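Local coordinates for Lin2111 protein (Listeria innocua, PDB 3EDP), which is of unknown function but probably acts as a DNA-binding transcription regulator of the GntR family, at residues G110-G118 with M215-Y223. Sequence-based numbering, arbitrary orientation.
Sequences GKFYAEIFG and MPIAIQYHY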
ATOM      1  N   GLY A 110     -18.133   3.520  16.305  1.00 45.65           N
ATOM      2  CA  GLY A 110     -17.794   4.590  17.230  1.00 48.81           C
ATOM      3  C   GLY A 110     -17.459   5.876  16.487  1.00 53.78           C
ATOM      4  O   GLY A 110     -17.330   5.875  15.261  1.00 46.84           O
ATOM      5  N   LYS A 111     -17.304   6.967  17.229  1.00 53.76           N
ATOM      6  CA  LYS A 111     -17.064   8.286  16.641  1.00 56.58           C
ATOM      7  C   LYS A 111     -15.845   8.361  15.728  1.00 51.45           C
ATOM      8  O   LYS A 111     -15.922   8.895  14.624  1.00 44.62           O
ATOM      9  CB  LYS A 111     -16.941   9.352  17.735  1.00 65.07           C
ATOM     10  CG  LYS A 111     -18.200  10.181  17.933  1.00 76.83           C
ATOM     11  CD  LYS A 111     -19.382   9.314  18.333  1.00 85.57           C
ATOM     12  CE  LYS A 111     -20.674   9.876  17.773  1.00 89.71           C
ATOM     13  NZ  LYS A 111     -20.636   9.883  16.285  1.00 89.86           N
ATOM     14  N   PHE A 112     -14.719   7.838  16.200  1.00 48.94           N
ATOM     15  CA  PHE A 112     -13.458   7.971  15.487  1.00 48.83           C
ATOM     16  C   PHE A 112     -13.476   7.310  14.110  1.00 52.34           C
ATOM     17  O   PHE A 112     -13.073   7.921  13.124  1.00 54.55           O
ATOM     18  CB  PHE A 112     -12.301   7.428  16.329  1.00 56.94           C
ATOM     19  CG  PHE A 112     -10.969   7.523  15.650  1.00 67.63           C
ATOM     20  CD1 PHE A 112     -10.354   8.751  15.476  1.00 73.45           C
ATOM     21  CD2 PHE A 112     -10.335   6.387  15.176  1.00 68.95           C
ATOM     22  CE1 PHE A 112      -9.127   8.846  14.843  1.00 74.38           C
ATOM     23  CE2 PHE A 112      -9.107   6.475  14.546  1.00 72.54           C
ATOM     24  CZ  PHE A 112      -8.502   7.706  14.379  1.00 73.15           C
ATOM     25  N   TYR A 113     -13.945   6.067  14.041  1.00 53.21           N
ATOM     26  CA  TYR A 113     -14.004   5.350  12.768  1.00 47.99           C
ATOM     27  C   TYR A 113     -15.158   5.820  11.887  1.00 47.53           C
ATOM     28  O   TYR A 113     -15.022   5.874  10.667  1.00 49.51           O
ATOM     29  CB  TYR A 113     -14.093   3.836  12.983  1.00 41.44           C
ATOM     30  CG  TYR A 113     -12.834   3.237  13.560  1.00 34.88           C
ATOM     31  CD1 TYR A 113     -11.589   3.541  13.028  1.00 36.44           C
ATOM     32  CD2 TYR A 113     -12.892   2.355  14.624  1.00 32.75           C
ATOM     33  CE1 TYR A 113     -10.436   2.994  13.557  1.00 39.10           C
ATOM     34  CE2 TYR A 113     -11.745   1.803  15.158  1.00 42.95           C
ATOM     35  CZ  TYR A 113     -10.518   2.125  14.622  1.00 44.13           C
ATOM     36  OH  TYR A 113      -9.378   1.568  15.156  1.00 48.62           O
ATOM     37  N   ALA A 114     -16.293   6.144  12.503  1.00 45.99           N
ATOM     38  CA  ALA A 114     -17.446   6.648  11.766  1.00 49.39           C
ATOM     39  C   ALA A 114     -17.063   7.888  10.968  1.00 55.11           C
ATOM     40  O   ALA A 114     -17.504   8.072   9.836  1.00 59.32           O
ATOM     41  CB  ALA A 114     -18.591   6.965  12.712  1.00 50.74           C
ATOM     42  N   GLU A 115     -16.235   8.732  11.569  1.00 50.97           N
ATOM     43  CA  GLU A 115     -15.793   9.961  10.928  1.00 56.77           C
ATOM     44  C   GLU A 115     -14.840   9.682   9.763  1.00 55.08           C
ATOM     45  O   GLU A 115     -14.910  10.341   8.724  1.00 47.02           O
ATOM     46  CB  GLU A 115     -15.149  10.895  11.959  1.00 63.10           C
ATOM     47  CG  GLU A 115     -14.265  11.977  11.367  1.00 74.71           C
ATOM     48  CD  GLU A 115     -12.829  11.518  11.188  1.00 85.41           C
ATOM     49  OE1 GLU A 115     -12.340  10.748  12.047  1.00 91.68           O
ATOM     50  OE2 GLU A 115     -12.189  11.929  10.194  1.00 81.18           O
ATOM     51  N   ILE A 116     -13.957   8.701   9.937  1.00 44.75           N
ATOM     52  CA  ILE A 116     -13.039   8.310   8.871  1.00 44.71           C
ATOM     53  C   ILE A 116     -13.756   7.668   7.683  1.00 45.15           C
ATOM     54  O   ILE A 116     -13.486   8.005   6.533  1.00 48.52           O
ATOM     55  CB  ILE A 116     -11.960   7.344   9.381  1.00 49.88           C
ATOM     56  CG1 ILE A 116     -11.005   8.074  10.326  1.00 50.97           C
ATOM     57  CG2 ILE A 116     -11.197   6.739   8.207  1.00 48.68           C
ATOM     58  CD1 ILE A 116     -10.089   7.155  11.110  1.00 50.18           C
ATOM     59  N   PHE A 117     -14.666   6.741   7.961  1.00 42.73           N
ATOM     60  CA  PHE A 117     -15.395   6.051   6.901  1.00 38.21           C
ATOM     61  C   PHE A 117     -16.550   6.890   6.386  1.00 46.04           C
ATOM     62  O   PHE A 117     -17.141   6.581   5.353  1.00 53.80           O
ATOM     63  CB  PHE A 117     -15.927   4.698   7.395  1.00 41.08           C
ATOM     64  CG  PHE A 117     -14.865   3.644   7.534  1.00 38.65           C
ATOM     65  CD1 PHE A 117     -14.280   3.079   6.409  1.00 37.36           C
ATOM     66  CD2 PHE A 117     -14.450   3.219   8.785  1.00 34.76           C
ATOM     67  CE1 PHE A 117     -13.304   2.105   6.532  1.00 33.41           C
ATOM     68  CE2 PHE A 117     -13.472   2.250   8.915  1.00 38.42           C
ATOM     69  CZ  PHE A 117     -12.895   1.693   7.790  1.00 32.01           C
ATOM     70  N   GLY A 118     -16.873   7.952   7.114  1.00 46.78           N
ATOM     71  CA  GLY A 118     -18.061   8.728   6.818  1.00 40.49           C
ATOM     72  C   GLY A 118     -19.298   7.861   6.945  1.00 51.71           C
ATOM     73  O   GLY A 118     -20.148   7.852   6.057  1.00 54.04           O
HETATM   74  N   MSE A 215     -13.923   7.131  -1.471  1.00 31.65           N
HETATM   75  CA  MSE A 215     -14.657   6.288  -0.528  1.00 34.10           C
HETATM   76  C   MSE A 215     -13.740   5.311   0.209  1.00 30.09           C
HETATM   77  O   MSE A 215     -13.275   4.331  -0.375  1.00 30.21           O
HETATM   78  CB  MSE A 215     -15.754   5.504  -1.242  1.00 31.62           C
HETATM   79  CG  MSE A 215     -16.524   4.573  -0.305  1.00 45.14           C
HETATM   80 SE   MSE A 215     -17.465   3.187  -1.285  0.56 52.14          SE
HETATM   81  CE  MSE A 215     -19.172   4.110  -1.489  1.00 60.60           C
ATOM     82  N   PRO A 216     -13.488   5.573   1.499  1.00 34.24           N
ATOM     83  CA  PRO A 216     -12.655   4.684   2.319  1.00 30.33           C
ATOM     84  C   PRO A 216     -13.372   3.356   2.503  1.00 31.85           C
ATOM     85  O   PRO A 216     -14.563   3.347   2.803  1.00 28.67           O
ATOM     86  CB  PRO A 216     -12.565   5.417   3.664  1.00 29.91           C
ATOM     87  CG  PRO A 216     -13.082   6.808   3.408  1.00 38.27           C
ATOM     88  CD  PRO A 216     -14.069   6.666   2.293  1.00 36.77           C
ATOM     89  N   ILE A 217     -12.666   2.252   2.303  1.00 31.81           N
ATOM     90  CA  ILE A 217     -13.270   0.934   2.448  1.00 31.07           C
ATOM     91  C   ILE A 217     -12.589   0.120   3.537  1.00 29.52           C
ATOM     92  O   ILE A 217     -13.151  -0.864   4.027  1.00 30.50           O
ATOM     93  CB  ILE A 217     -13.248   0.139   1.118  1.00 25.29           C
ATOM     94  CG1 ILE A 217     -11.809  -0.094   0.655  1.00 26.17           C
ATOM     95  CG2 ILE A 217     -14.064   0.866   0.042  1.00 25.33           C
ATOM     96  CD1 ILE A 217     -11.705  -0.886  -0.645  1.00 32.53           C
ATOM     97  N   ALA A 218     -11.386   0.528   3.930  1.00 22.06           N
ATOM     98  CA  ALA A 218     -10.654  -0.215   4.954  1.00 27.61           C
ATOM     99  C   ALA A 218      -9.569   0.622   5.623  1.00 29.96           C
ATOM    100  O   ALA A 218      -9.030   1.554   5.029  1.00 24.61           O
ATOM    101  CB  ALA A 218     -10.052  -1.484   4.363  1.00 17.53           C
ATOM    102  N   ILE A 219      -9.260   0.285   6.867  1.00 23.26           N
ATOM    103  CA  ILE A 219      -8.177   0.932   7.592  1.00 28.45           C
ATOM    104  C   ILE A 219      -7.263  -0.119   8.182  1.00 30.23           C
ATOM    105  O   ILE A 219      -7.735  -1.135   8.710  1.00 29.13           O
ATOM    106  CB  ILE A 219      -8.704   1.778   8.763  1.00 39.99           C
ATOM    107  CG1 ILE A 219      -9.613   2.894   8.258  1.00 41.37           C
ATOM    108  CG2 ILE A 219      -7.542   2.358   9.554  1.00 43.20           C
ATOM    109  CD1 ILE A 219     -10.374   3.578   9.362  1.00 44.50           C
ATOM    110  N   GLN A 220      -5.962   0.132   8.111  1.00 28.25           N
ATOM    111  CA  GLN A 220      -4.968  -0.735   8.742  1.00 27.87           C
ATOM    112  C   GLN A 220      -3.973   0.075   9.558  1.00 26.46           C
ATOM    113  O   GLN A 220      -3.529   1.142   9.132  1.00 22.22           O
ATOM    114  CB  GLN A 220      -4.212  -1.530   7.686  1.00 23.41           C
ATOM    115  CG  GLN A 220      -3.159  -2.481   8.247  1.00 22.15           C
ATOM    116  CD  GLN A 220      -2.537  -3.333   7.144  1.00 32.88           C
ATOM    117  OE1 GLN A 220      -2.610  -2.980   5.972  1.00 34.59           O
ATOM    118  NE2 GLN A 220      -1.949  -4.465   7.515  1.00 36.23           N
ATOM    119  N   TYR A 221      -3.642  -0.426  10.741  1.00 27.00           N
ATOM    120  CA  TYR A 221      -2.591   0.159  11.556  1.00 28.60           C
ATOM    121  C   TYR A 221      -1.548  -0.914  11.745  1.00 32.09           C
ATOM    122  O   TYR A 221      -1.862  -2.024  12.161  1.00 33.79           O
ATOM    123  CB  TYR A 221      -3.119   0.618  12.917  1.00 24.74           C
ATOM    124  CG  TYR A 221      -4.212   1.649  12.835  1.00 27.36           C
ATOM    125  CD1 TYR A 221      -3.936   2.951  12.437  1.00 34.76           C
ATOM    126  CD2 TYR A 221      -5.526   1.322  13.149  1.00 31.97           C
ATOM    127  CE1 TYR A 221      -4.942   3.904  12.357  1.00 35.55           C
ATOM    128  CE2 TYR A 221      -6.534   2.266  13.078  1.00 34.27           C
ATOM    129  CZ  TYR A 221      -6.234   3.557  12.686  1.00 39.09           C
ATOM    130  OH  TYR A 221      -7.234   4.496  12.612  1.00 42.89           O
ATOM    131  N   HIS A 222      -0.307  -0.588  11.406  1.00 28.01           N
ATOM    132  CA  HIS A 222       0.793  -1.527  11.537  1.00 28.03           C
ATOM    133  C   HIS A 222       1.840  -0.919  12.466  1.00 29.86           C
ATOM    134  O   HIS A 222       2.192   0.255  12.331  1.00 28.13           O
ATOM    135  CB  HIS A 222       1.388  -1.825  10.156  1.00 22.51           C
ATOM    136  CG  HIS A 222       2.665  -2.604  10.204  1.00 31.64           C
ATOM    137  ND1 HIS A 222       2.699  -3.968  10.408  1.00 36.45           N
ATOM    138  CD2 HIS A 222       3.956  -2.213  10.071  1.00 33.46           C
ATOM    139  CE1 HIS A 222       3.952  -4.384  10.401  1.00 36.05           C
ATOM    140  NE2 HIS A 222       4.736  -3.339  10.200  1.00 36.17           N
ATOM    141  N   TYR A 223       2.323  -1.712  13.412  1.00 25.79           N
ATOM    142  CA  TYR A 223       3.259  -1.217  14.422  1.00 27.45           C
ATOM    143  C   TYR A 223       4.551  -2.012  14.393  1.00 35.54           C
ATOM    144  O   TYR A 223       4.523  -3.246  14.314  1.00 26.82           O
ATOM    145  CB  TYR A 223       2.657  -1.338  15.824  1.00 32.20           C
ATOM    146  CG  TYR A 223       1.365  -0.578  16.036  1.00 36.21           C
ATOM    147  CD1 TYR A 223       1.374   0.710  16.557  1.00 32.16           C
ATOM    148  CD2 TYR A 223       0.139  -1.154  15.727  1.00 33.34           C
ATOM    149  CE1 TYR A 223       0.199   1.403  16.763  1.00 36.49           C
ATOM    150  CE2 TYR A 223      -1.041  -0.466  15.922  1.00 31.58           C
ATOM    151  CZ  TYR A 223      -1.005   0.811  16.441  1.00 36.32           C
ATOM    152  OH  TYR A 223      -2.173   1.501  16.647  1.00 40.40           O
TER
HETATM  153  O   HOH W   1     -17.052   4.464   3.578  1.00 49.42           O
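F117, in the last turn of helix 110-117, comes closest to strand 215-223 at P216, their CA atoms 5.5 Å apart; the N-to-C directions differ by 132°, and the backbones draw apart toward F112 and Y221, where aromatic side chains bridge the distance. With chi1 at -74°, CG of F117 lies anti to its carbonyl carbon, and the ring is carried to the strand, where its edge meets the backbone: CD1 is 3.6 Å from P216 O and CE1 equally near A218 N. I219 comes at this ring obliquely. Its CD1 sits 3.4 Å from F117 CE2 and presses against I116 CG2 at 3.5 Å, a tight fit, with Y113 CD1 also in contact. Farther along, Y221 points its hydroxyl at the helix, OH meeting the edge of the F112 ring 3.3 Å from CE2, while Y113 OH lies 3.6 Å from Y221 CE2. At the other end, a water donates to both F117 O and P216 O. I217 and A218, which turn away from the helix, form a classic beta bulge opposite F209. Y113 also hydrogen-bonds a glycerol, probably from crystallisation. The arrangement is a helix packed through an aromatic-aliphatic layer onto the antiparallel sheet of the UTRA domain.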